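Local coordinates for kelch-like protein 7 (Homo sapiens, PDB 3II7) that serves as the substrate-specific adapter of a BTB-CUL3-RBX1 E3 ubiquitin ligase complex, here represented by its kelch-repeat propeller domain, at residues H143-V146 against L151-V154; H194-V197 against K202-A205; K103-G108 against Y174-E179; G157-N162 against R166-C171; V58-G63 against S288-V293. One frame throughout, in Å; residues are numbered along the deposited sequence.

Interaction 1 of 5, residues H143-V146 against L151-V154; sequences HGMV and LIYV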
# COMPACT_ATOMS: atom_id res chain seq x y z
N HIS A 143 4.59 -0.35 -7.09
CA HIS A 143 4.53 1.05 -6.75
C HIS A 143 3.61 1.30 -5.58
O HIS A 143 2.79 0.47 -5.21
CB HIS A 143 4.00 1.85 -7.96
CG HIS A 143 2.68 1.35 -8.49
ND1 HIS A 143 2.53 0.07 -8.99
CD2 HIS A 143 1.46 1.94 -8.60
CE1 HIS A 143 1.27 -0.11 -9.35
NE2 HIS A 143 0.61 1.02 -9.16
N GLY A 144 3.73 2.47 -5.00
CA GLY A 144 2.73 2.96 -4.02
C GLY A 144 1.65 3.79 -4.66
O GLY A 144 1.88 4.49 -5.68
N MET A 145 0.44 3.74 -4.08
CA MET A 145 -0.65 4.61 -4.49
C MET A 145 -1.42 5.05 -3.28
O MET A 145 -1.79 4.20 -2.43
CB MET A 145 -1.60 3.93 -5.48
CG MET A 145 -2.60 4.92 -6.14
SD MET A 145 -3.48 4.33 -7.66
CE MET A 145 -4.31 2.94 -6.90
N VAL A 146 -1.65 6.36 -3.16
CA VAL A 146 -2.36 6.90 -2.00
C VAL A 146 -3.30 8.02 -2.39
O VAL A 146 -3.03 8.78 -3.32
CB VAL A 146 -1.33 7.39 -0.93
CG1 VAL A 146 -0.55 8.58 -1.43
CG2 VAL A 146 -2.01 7.71 0.40
N LEU A 151 -7.23 13.58 -4.53
CA LEU A 151 -6.34 13.25 -5.65
C LEU A 151 -5.67 11.92 -5.35
O LEU A 151 -5.52 11.53 -4.19
CB LEU A 151 -5.28 14.34 -5.85
CG LEU A 151 -5.81 15.76 -6.14
CD1 LEU A 151 -4.69 16.77 -6.47
CD2 LEU A 151 -6.83 15.72 -7.26
N ILE A 152 -5.26 11.24 -6.40
CA ILE A 152 -4.67 9.92 -6.28
C ILE A 152 -3.25 9.99 -6.79
O ILE A 152 -3.01 10.26 -7.97
CB ILE A 152 -5.47 8.92 -7.09
CG1 ILE A 152 -6.91 8.86 -6.51
CG2 ILE A 152 -4.80 7.50 -7.09
CD1 ILE A 152 -7.78 7.90 -7.15
N TYR A 153 -2.31 9.73 -5.90
CA TYR A 153 -0.88 9.84 -6.19
C TYR A 153 -0.27 8.47 -6.33
O TYR A 153 -0.52 7.56 -5.52
CB TYR A 153 -0.15 10.56 -5.07
CG TYR A 153 -0.53 11.99 -4.90
CD1 TYR A 153 0.24 13.02 -5.44
CD2 TYR A 153 -1.69 12.33 -4.23
CE1 TYR A 153 -0.14 14.34 -5.30
CE2 TYR A 153 -2.07 13.67 -4.08
CZ TYR A 153 -1.28 14.68 -4.63
OH TYR A 153 -1.64 16.00 -4.49
N VAL A 154 0.55 8.32 -7.36
CA VAL A 154 1.36 7.13 -7.55
C VAL A 154 2.84 7.53 -7.57
O VAL A 154 3.18 8.55 -8.13
CB VAL A 154 1.02 6.50 -8.90
CG1 VAL A 154 2.00 5.44 -9.23
CG2 VAL A 154 -0.40 5.92 -8.88
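M145 lies across the side chains of I152 and V154, and this is the tightly packed side-chain part of the contact. A chi1 of -169°, with CG turned away from the backbone N, carries CG and SD over the neighbouring strand. There SD rests against CG2 of I152 at 3.5 Å, while CG meets CG2 of V154 at 3.7 Å. The chain then bends at chi3, and A96 and C98 of strand 96-100 close in on the methionine from the next sheet. Beyond it, H143 brings CD2 up to CG1 of V154 at 3.6 Å, and its NE2 is hydrogen-bonded to S107. Cut back to an alanine, M145 would no longer reach the CG2 methyls of I152 and V154, and a gap would probably open toward strand 96-100.

The other face is looser. V146, partly exposed and near a bound ethanediol, reaches Y153 merely through CG1 to CB at 4.2 Å, and the tyrosine ring then leads away toward V173 and I223. What holds this pair is the backbone: Y153 N donates to V146 O over 2.8 Å, almost straight at 176°, and V146 N returns a bond to Y153 O. Such an antiparallel hairpin, formed by the first two strands of a four-stranded sheet, is how a blade of the six-bladed kelch propeller begins.

Interaction 2 of 5, residues H194-V197 against K202-A205; sequences HGLV and KIFA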
# COMPACT_ATOMS: atom_id res chain seq x y z
N HIS A 194 8.03 0.26 -1.23
CA HIS A 194 8.10 1.27 -0.22
C HIS A 194 6.72 1.50 0.39
O HIS A 194 5.70 1.20 -0.22
CB HIS A 194 8.61 2.61 -0.80
CG HIS A 194 7.86 3.08 -2.02
ND1 HIS A 194 7.88 2.40 -3.20
CD2 HIS A 194 7.14 4.22 -2.26
CE1 HIS A 194 7.17 3.04 -4.10
NE2 HIS A 194 6.73 4.16 -3.57
N GLY A 195 6.70 2.05 1.57
CA GLY A 195 5.48 2.56 2.16
C GLY A 195 5.16 3.89 1.53
O GLY A 195 6.06 4.61 1.09
N LEU A 196 3.88 4.23 1.54
CA LEU A 196 3.42 5.50 0.92
C LEU A 196 2.19 5.90 1.67
O LEU A 196 1.13 5.23 1.58
CB LEU A 196 3.14 5.36 -0.59
CG LEU A 196 3.06 6.71 -1.31
CD1 LEU A 196 4.48 7.41 -1.33
CD2 LEU A 196 2.47 6.57 -2.73
N VAL A 197 2.34 6.97 2.46
CA VAL A 197 1.30 7.40 3.39
C VAL A 197 1.14 8.89 3.39
O VAL A 197 2.13 9.63 3.36
CB VAL A 197 1.56 6.87 4.83
CG1 VAL A 197 1.55 5.33 4.85
CG2 VAL A 197 2.88 7.42 5.40
N LYS A 202 1.50 16.17 3.45
CA LYS A 202 2.72 15.56 2.95
C LYS A 202 2.49 14.09 2.69
O LYS A 202 1.74 13.44 3.39
CB LYS A 202 3.85 15.71 3.97
CG LYS A 202 4.35 17.11 4.18
CD LYS A 202 5.24 17.20 5.43
CE LYS A 202 5.34 18.64 5.93
NZ LYS A 202 6.33 18.80 7.04
N ILE A 203 3.17 13.57 1.66
CA ILE A 203 3.12 12.15 1.36
C ILE A 203 4.52 11.55 1.58
O ILE A 203 5.48 11.87 0.85
CB ILE A 203 2.66 11.88 -0.09
CG1 ILE A 203 1.23 12.43 -0.31
CG2 ILE A 203 2.73 10.40 -0.39
CD1 ILE A 203 0.73 12.35 -1.79
N PHE A 204 4.63 10.66 2.58
CA PHE A 204 5.89 10.06 2.94
C PHE A 204 6.10 8.76 2.18
O PHE A 204 5.23 7.89 2.18
CB PHE A 204 5.94 9.79 4.47
CG PHE A 204 6.06 11.03 5.30
CD1 PHE A 204 7.30 11.47 5.74
CD2 PHE A 204 4.92 11.76 5.66
CE1 PHE A 204 7.41 12.58 6.50
CE2 PHE A 204 5.04 12.89 6.40
CZ PHE A 204 6.30 13.29 6.84
N ALA A 205 7.25 8.65 1.52
CA ALA A 205 7.71 7.44 0.92
C ALA A 205 8.75 6.85 1.85
O ALA A 205 9.79 7.48 2.13
CB ALA A 205 8.29 7.72 -0.47
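L196 and I203 meet at a slant on one face of the hairpin, the leucine leaning across rather than lying alongside. Its CG sits beside the carbonyl carbon (chi1 -164°) and its CD1 is turned over the partner strand, coming within 3.6 Å of CG2 of I203. The same methyl lies 3.9 Å from CB of A205, so one leucine branch serves two residues, I203 and A205, on this face. H194 approaches A205 from further along: its CD2 reaches that CB at 4.1 Å, the ring set obliquely to it, while its NE2 makes a weak hydrogen bond to the carbonyl of C155 in the neighbouring sheet.

V197 and F204 occupy the opposite face. The valine directs CG2 at CB of F204, 4.0 Å away, and so touches the root of the side chain rather than the ring. The phenyl group swings away from V197, presenting its edge to V197 O and passing on to the ring of Y220, with the two planes at about 45°. In one of its two modelled conformers, K202 is a cation-pi partner of the same tyrosine.

Between the faces the backbone makes two bonds: F204 N gives to V197 O at 2.8 Å, and V197 N to F204 O at 3.0 Å. Across the hairpin the hydrogen bonds are thus all main-chain, and the side chains meet one another through carbon atoms, which implies that their fit depends on shape.

Interaction 3 of 5, residues K103-G108 against Y174-E179; sequences KIYTSG and YDPATE. With EDO (1,2-ethanediol), chain S.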
# COMPACT_ATOMS: atom_id res chain seq x y z
N LYS A 103 -15.23 5.21 -4.77
CA LYS A 103 -14.63 4.37 -5.79
C LYS A 103 -13.31 3.74 -5.30
O LYS A 103 -12.51 4.39 -4.61
CB LYS A 103 -14.37 5.16 -7.06
CG LYS A 103 -15.65 5.51 -7.84
CD LYS A 103 -16.23 6.83 -7.43
CE LYS A 103 -17.25 7.32 -8.46
NZ LYS A 103 -17.78 8.65 -8.09
N ILE A 104 -13.11 2.48 -5.67
CA ILE A 104 -11.85 1.78 -5.42
C ILE A 104 -11.04 1.79 -6.70
O ILE A 104 -11.46 1.19 -7.69
CB ILE A 104 -12.10 0.30 -5.02
CG1 ILE A 104 -13.07 0.19 -3.83
CG2 ILE A 104 -10.79 -0.38 -4.75
CD1 ILE A 104 -12.74 1.00 -2.67
N TYR A 105 -9.87 2.41 -6.66
CA TYR A 105 -8.99 2.49 -7.81
C TYR A 105 -7.88 1.45 -7.72
O TYR A 105 -7.36 1.15 -6.64
CB TYR A 105 -8.37 3.89 -7.93
CG TYR A 105 -9.38 4.99 -8.18
CD1 TYR A 105 -9.64 5.44 -9.46
CD2 TYR A 105 -10.05 5.60 -7.12
CE1 TYR A 105 -10.56 6.44 -9.71
CE2 TYR A 105 -10.98 6.63 -7.36
CZ TYR A 105 -11.22 7.03 -8.66
OH TYR A 105 -12.13 8.03 -8.91
N THR A 106 -7.57 0.88 -8.88
CA THR A 106 -6.48 -0.11 -9.02
C THR A 106 -5.60 0.31 -10.15
O THR A 106 -6.09 0.67 -11.21
CB THR A 106 -7.03 -1.55 -9.22
OG1 THR A 106 -7.73 -1.66 -10.45
CG2 THR A 106 -7.99 -1.94 -8.07
N SER A 107 -4.28 0.27 -9.93
CA SER A 107 -3.31 0.72 -10.94
C SER A 107 -2.14 -0.19 -11.11
O SER A 107 -1.62 -0.77 -10.17
CB SER A 107 -2.75 2.12 -10.57
OG SER A 107 -1.99 2.04 -9.37
N GLY A 108 -1.70 -0.28 -12.37
CA GLY A 108 -0.49 -0.96 -12.69
C GLY A 108 -0.53 -2.44 -12.40
O GLY A 108 -1.60 -3.08 -12.47
N TYR A 174 -3.49 11.67 -10.32
CA TYR A 174 -4.71 11.60 -11.06
C TYR A 174 -5.78 12.39 -10.31
O TYR A 174 -5.95 12.21 -9.11
CB TYR A 174 -5.18 10.16 -11.14
CG TYR A 174 -6.52 9.94 -11.81
CD1 TYR A 174 -6.63 9.95 -13.21
CD2 TYR A 174 -7.68 9.73 -11.06
CE1 TYR A 174 -7.83 9.71 -13.84
CE2 TYR A 174 -8.91 9.48 -11.70
CZ TYR A 174 -8.97 9.50 -13.09
OH TYR A 174 -10.16 9.25 -13.77
N ASP A 175 -6.49 13.26 -11.01
CA ASP A 175 -7.57 14.01 -10.44
C ASP A 175 -8.88 13.44 -10.98
O ASP A 175 -9.16 13.56 -12.17
CB ASP A 175 -7.46 15.48 -10.82
CG ASP A 175 -8.53 16.33 -10.15
OD1 ASP A 175 -9.49 15.80 -9.57
OD2 ASP A 175 -8.39 17.56 -10.18
N PRO A 176 -9.68 12.80 -10.11
CA PRO A 176 -10.93 12.23 -10.63
C PRO A 176 -11.87 13.27 -11.28
O PRO A 176 -12.71 12.90 -12.10
CB PRO A 176 -11.57 11.63 -9.38
CG PRO A 176 -10.43 11.30 -8.51
CD PRO A 176 -9.45 12.43 -8.70
N ALA A 177 -11.75 14.53 -10.89
CA ALA A 177 -12.59 15.59 -11.44
C ALA A 177 -12.28 15.85 -12.90
O ALA A 177 -13.18 16.10 -13.68
CB ALA A 177 -12.44 16.86 -10.65
N THR A 178 -10.99 15.76 -13.25
CA THR A 178 -10.51 16.07 -14.62
C THR A 178 -10.22 14.81 -15.44
O THR A 178 -10.00 14.90 -16.64
CB THR A 178 -9.22 16.89 -14.60
OG1 THR A 178 -8.17 16.11 -14.05
CG2 THR A 178 -9.38 18.23 -13.82
N GLU A 179 -10.17 13.66 -14.75
CA GLU A 179 -9.74 12.38 -15.33
C GLU A 179 -8.42 12.51 -16.08
O GLU A 179 -8.21 11.92 -17.15
CB GLU A 179 -10.85 11.75 -16.18
CG GLU A 179 -12.09 11.41 -15.34
CD GLU A 179 -13.02 10.36 -15.95
OE1 GLU A 179 -12.85 10.00 -17.14
OE2 GLU A 179 -13.93 9.90 -15.21
C1 EDO S . -12.15 15.82 -6.73
O1 EDO S . -13.00 16.97 -6.60
C2 EDO S . -10.70 16.26 -6.58
O2 EDO S . -10.41 17.26 -7.54
O HOH W 1 -12.28 8.71 -11.83
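Y105 spans the seam between two adjacent blades of the kelch propeller, reaching from strand 103-107 of one sheet to Y174 and P176 of the next. From CB the side chain leaves the strand, touched by A100 and C122. CG lies beside the backbone N (chi1 -63°), and this sends the ring toward the neighbouring sheet. On one side CD2 packs against CD1 of I152. CE1, on the other, meets CE2 of Y174 at 4.0 Å, the two tyrosine side chains crossing at about a right angle; F120 lies near both rings, edge-to-face with that of Y174. Further out, CZ passes CG of P176 at 4.3 Å, and the hydroxyl oxygen sits 3.7 Å from CB of that proline.

The tip completes the join through a water. Y105 OH is hydrogen-bonded to it at 3.0 Å and Y174 OH at 2.9 Å, and the water lies in the plane of both rings, at their edges. The two phenols are therefore linked by a polar bridge as well as by carbon contact.

Just past Y174 the chain turns, and D175 fixes the bend as an Asx turn: its OD1 takes the A177 N-H at 2.9 Å, approached from 51° out of the carboxylate plane. With an alanine in place of D175, the amide of A177 would probably lose its side-chain acceptor, leaving the turn that carries P176 less firmly held. OD1 of D175 also accepts a bond from O2 of a bound ethanediol at 2.7 Å.

Interaction 4 of 5, residues G157-N162 against R166-C171; sequences GSLGNN and RVLNSC. With EDO (1,2-ethanediol), chain L.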
# COMPACT_ATOMS: atom_id res chain seq x y z
N GLY A 157 7.85 2.16 -7.99
CA GLY A 157 7.59 0.89 -8.65
C GLY A 157 8.69 0.56 -9.64
O GLY A 157 9.73 1.22 -9.70
N SER A 158 8.47 -0.49 -10.42
CA SER A 158 9.43 -0.89 -11.43
C SER A 158 8.77 -1.19 -12.75
O SER A 158 7.55 -1.37 -12.83
CB SER A 158 10.22 -2.10 -10.96
OG SER A 158 9.37 -3.21 -10.78
N LEU A 159 9.60 -1.27 -13.80
CA LEU A 159 9.18 -1.83 -15.09
C LEU A 159 10.34 -2.70 -15.61
O LEU A 159 11.49 -2.50 -15.20
CB LEU A 159 8.80 -0.74 -16.07
CG LEU A 159 9.71 0.50 -16.23
CD1 LEU A 159 11.03 0.18 -16.90
CD2 LEU A 159 8.93 1.55 -17.06
N GLY A 160 10.02 -3.66 -16.48
CA GLY A 160 11.02 -4.58 -17.02
C GLY A 160 11.42 -5.64 -16.02
O GLY A 160 10.84 -5.74 -14.92
N ASN A 161 12.40 -6.46 -16.37
CA ASN A 161 12.86 -7.53 -15.44
C ASN A 161 14.03 -7.09 -14.53
O ASN A 161 14.43 -5.92 -14.55
CB ASN A 161 13.16 -8.82 -16.20
CG ASN A 161 14.34 -8.70 -17.14
OD1 ASN A 161 15.20 -7.83 -16.99
ND2 ASN A 161 14.40 -9.59 -18.11
N ASN A 162 14.54 -8.01 -13.70
CA ASN A 162 15.63 -7.70 -12.77
C ASN A 162 17.02 -7.54 -13.42
O ASN A 162 17.98 -7.20 -12.73
CB ASN A 162 15.72 -8.77 -11.67
CG ASN A 162 14.50 -8.76 -10.74
OD1 ASN A 162 14.04 -7.71 -10.32
ND2 ASN A 162 14.00 -9.95 -10.42
N ARG A 166 14.17 -1.45 -14.59
CA ARG A 166 14.62 -0.44 -13.66
C ARG A 166 13.52 -0.06 -12.69
O ARG A 166 12.32 -0.19 -12.99
CB ARG A 166 15.15 0.81 -14.37
CG ARG A 166 14.14 1.63 -15.05
CD ARG A 166 14.81 2.66 -15.98
NE ARG A 166 13.80 3.29 -16.81
CZ ARG A 166 13.15 4.41 -16.49
NH1 ARG A 166 13.42 5.07 -15.36
NH2 ARG A 166 12.23 4.89 -17.33
N VAL A 167 13.96 0.40 -11.53
CA VAL A 167 13.11 0.93 -10.50
C VAL A 167 12.98 2.44 -10.73
O VAL A 167 13.96 3.13 -11.08
CB VAL A 167 13.66 0.60 -9.10
CG1 VAL A 167 12.72 1.11 -7.98
CG2 VAL A 167 13.85 -0.91 -8.97
N LEU A 168 11.77 2.94 -10.51
CA LEU A 168 11.40 4.31 -10.90
C LEU A 168 11.45 5.30 -9.74
O LEU A 168 11.14 4.93 -8.61
CB LEU A 168 9.99 4.29 -11.43
CG LEU A 168 9.70 3.39 -12.62
CD1 LEU A 168 8.16 3.17 -12.77
CD2 LEU A 168 10.28 4.01 -13.87
N ASN A 169 11.82 6.57 -10.03
CA ASN A 169 11.58 7.60 -9.04
C ASN A 169 10.37 8.46 -9.39
O ASN A 169 9.91 9.30 -8.58
CB ASN A 169 12.83 8.43 -8.76
CG ASN A 169 13.29 9.23 -9.95
OD1 ASN A 169 12.81 9.03 -11.07
ND2 ASN A 169 14.22 10.14 -9.72
N SER A 170 9.77 8.22 -10.55
CA SER A 170 8.72 9.10 -11.02
C SER A 170 7.45 9.03 -10.19
O SER A 170 7.11 8.00 -9.57
CB SER A 170 8.43 8.82 -12.46
OG SER A 170 7.83 7.59 -12.62
N CYS A 171 6.77 10.18 -10.16
CA CYS A 171 5.54 10.38 -9.41
C CYS A 171 4.53 11.04 -10.32
O CYS A 171 4.89 11.93 -11.09
CB CYS A 171 5.85 11.29 -8.20
SG CYS A 171 4.42 11.80 -7.20
C1 EDO L . 17.42 1.56 -11.14
O1 EDO L . 16.80 0.27 -11.02
C2 EDO L . 17.24 2.41 -9.88
O2 EDO L . 17.84 1.79 -8.74
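G157 O receives the amide of L168, with N to O at 2.8 Å, and is packed round by carbon as well: CG1 of V167 and CB of L168 each approach it to 3.5 Å. The glycine's backbone angles would jam a beta carbon against the preceding carbonyl oxygen, so the chain can take this path here because no side chain is present. Two further bonds pair L159 with R166 in both directions, L159 N to R166 O at 3.0 Å and R166 N to L159 O at 2.9 Å.

On the face shared by this pair, the side chains of L159 and R166 run side by side, pointing the same way. CD1 of the leucine meets the aliphatic CG of the arginine at 3.9 Å, while its CD2 turns toward CD2 of L168. The amide of V167 instead bonds O1 of an ethanediol at 2.9 Å, a molecule also held by G211.

This short hairpin within the Kelch 4 repeat rests a leucine on the hydrocarbon part of an arginine but is joined by three main-chain bonds, so its shape probably depends more on those bonds than on apolar packing.

Interaction 5 of 5, residues V58-G63 against S288-V293; sequences VYILGG and SCLICV. With EDO (1,2-ethanediol), chain N.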
# COMPACT_ATOMS: atom_id res chain seq x y z
N VAL A 58 -12.92 -3.75 3.94
CA VAL A 58 -11.59 -3.99 3.37
C VAL A 58 -11.78 -4.81 2.11
O VAL A 58 -12.40 -5.89 2.16
CB VAL A 58 -10.66 -4.75 4.30
CG1 VAL A 58 -9.32 -5.04 3.61
CG2 VAL A 58 -10.42 -3.99 5.65
N TYR A 59 -11.30 -4.29 0.98
CA TYR A 59 -11.32 -5.01 -0.30
C TYR A 59 -9.95 -5.57 -0.57
O TYR A 59 -8.92 -4.83 -0.51
CB TYR A 59 -11.71 -4.07 -1.44
CG TYR A 59 -13.10 -3.51 -1.30
CD1 TYR A 59 -14.19 -4.11 -1.92
CD2 TYR A 59 -13.32 -2.39 -0.54
CE1 TYR A 59 -15.46 -3.59 -1.79
CE2 TYR A 59 -14.59 -1.84 -0.40
CZ TYR A 59 -15.66 -2.45 -1.02
OH TYR A 59 -16.91 -1.93 -0.88
N ILE A 60 -9.90 -6.88 -0.85
CA ILE A 60 -8.66 -7.57 -1.20
C ILE A 60 -8.79 -7.99 -2.65
O ILE A 60 -9.76 -8.71 -3.03
CB ILE A 60 -8.43 -8.78 -0.31
CG1 ILE A 60 -8.17 -8.31 1.12
CG2 ILE A 60 -7.20 -9.63 -0.82
CD1 ILE A 60 -8.05 -9.39 2.13
N LEU A 61 -7.87 -7.51 -3.48
CA LEU A 61 -8.01 -7.67 -4.93
C LEU A 61 -6.67 -7.92 -5.62
O LEU A 61 -5.61 -7.58 -5.09
CB LEU A 61 -8.77 -6.46 -5.51
CG LEU A 61 -8.17 -5.09 -5.24
CD1 LEU A 61 -7.06 -4.78 -6.23
CD2 LEU A 61 -9.26 -4.03 -5.30
N GLY A 62 -6.74 -8.55 -6.80
CA GLY A 62 -5.55 -8.86 -7.57
C GLY A 62 -4.75 -10.00 -6.97
O GLY A 62 -5.22 -10.74 -6.06
N GLY A 63 -3.54 -10.17 -7.48
CA GLY A 63 -2.68 -11.22 -7.03
C GLY A 63 -3.01 -12.58 -7.61
O GLY A 63 -3.91 -12.74 -8.47
N SER A 288 4.90 -10.46 3.67
CA SER A 288 4.17 -10.17 2.43
C SER A 288 2.67 -9.92 2.65
O SER A 288 1.87 -10.11 1.75
CB SER A 288 4.37 -11.31 1.45
OG SER A 288 3.89 -12.51 2.00
N CYS A 289 2.31 -9.48 3.84
CA CYS A 289 0.93 -9.24 4.17
C CYS A 289 0.41 -8.01 3.43
O CYS A 289 1.17 -7.19 2.92
CB CYS A 289 0.80 -8.99 5.68
SG CYS A 289 1.70 -7.57 6.30
N LEU A 290 -0.90 -7.92 3.37
CA LEU A 290 -1.60 -6.71 2.98
C LEU A 290 -1.86 -5.88 4.22
O LEU A 290 -2.06 -6.41 5.33
CB LEU A 290 -2.91 -7.09 2.27
CG LEU A 290 -2.72 -8.00 1.06
CD1 LEU A 290 -4.10 -8.42 0.55
CD2 LEU A 290 -1.93 -7.24 0.01
N ILE A 291 -1.81 -4.56 4.05
CA ILE A 291 -1.98 -3.63 5.18
C ILE A 291 -2.85 -2.44 4.78
O ILE A 291 -2.74 -1.91 3.64
CB ILE A 291 -0.58 -3.14 5.68
CG1 ILE A 291 -0.74 -2.27 6.95
CG2 ILE A 291 0.21 -2.45 4.55
CD1 ILE A 291 0.61 -1.97 7.67
N CYS A 292 -3.74 -2.02 5.68
CA CYS A 292 -4.52 -0.81 5.46
C CYS A 292 -5.01 -0.28 6.79
O CYS A 292 -5.02 -1.00 7.81
CB CYS A 292 -5.70 -1.05 4.50
SG CYS A 292 -6.95 -2.16 5.10
N VAL A 293 -5.39 0.99 6.80
CA VAL A 293 -5.98 1.60 7.98
C VAL A 293 -7.49 1.43 7.89
O VAL A 293 -8.10 1.71 6.82
CB VAL A 293 -5.64 3.09 8.09
CG1 VAL A 293 -6.37 3.75 9.31
CG2 VAL A 293 -4.14 3.25 8.16
C1 EDO N . 7.19 -14.65 4.71
O1 EDO N . 7.39 -13.65 5.71
C2 EDO N . 5.72 -14.73 4.41
O2 EDO N . 5.31 -13.47 3.89
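Strands 57-61 and 290-295 run past each other in opposite directions without sharing a backbone hydrogen bond, their nearest CA atoms, those of V58 and C292, being 8.0 Å apart. Side chains alone bridge that distance. I60 points CG2 at CD1 of L290, a methyl-to-methyl meeting at 3.6 Å, and CG1 of the isoleucine stands a little further from the same CD1. At the other end C292 offers its sulfur to V58. Because SG lies between the backbone N and the carbonyl carbon (chi1 65°), it faces the valine and stands 4.0 Å from both CG1 and CG2, resting in the fork of the side chain.

These residues belong to different blades of the propeller. Strand 290-295, close to the C-terminus, completes the sheet begun by the N-terminal strands 13-18, 26-30 and 35-38, an arrangement that closes the ring of blades in kelch propellers. V58 and I60 come from the second strand of the following sheet, whose first strand supplies C51 to touch both L290 and C292. Just before strand 290-295, S288 grips O2 of an ethanediol with its backbone N at 3.0 Å and its OG at 2.6 Å, and T287 also bonds this diol.

In the fold
Interactions 1 and 2 are equivalent hairpins of successive blades, both buried near the centre of the chain, and they touch where I203 CD1 meets the ring of Y153. Interaction 3 lies further out and joins the blade of interaction 1 to its neighbour; I152 and Y174, one from each contact, sit on adjoining strands of a single sheet. Interaction 5 likewise spans two blades, but at the ring closure and through aliphatic and sulfur atoms, where interaction 3 uses tyrosines and water. Interaction 4 is more exposed: a small projection after strand 151-155, dominated by main-chain bonds. Interactions 1 and 2 combine backbone bonding with apolar faces; 3 and 5 have no direct hydrogen bond between their segments.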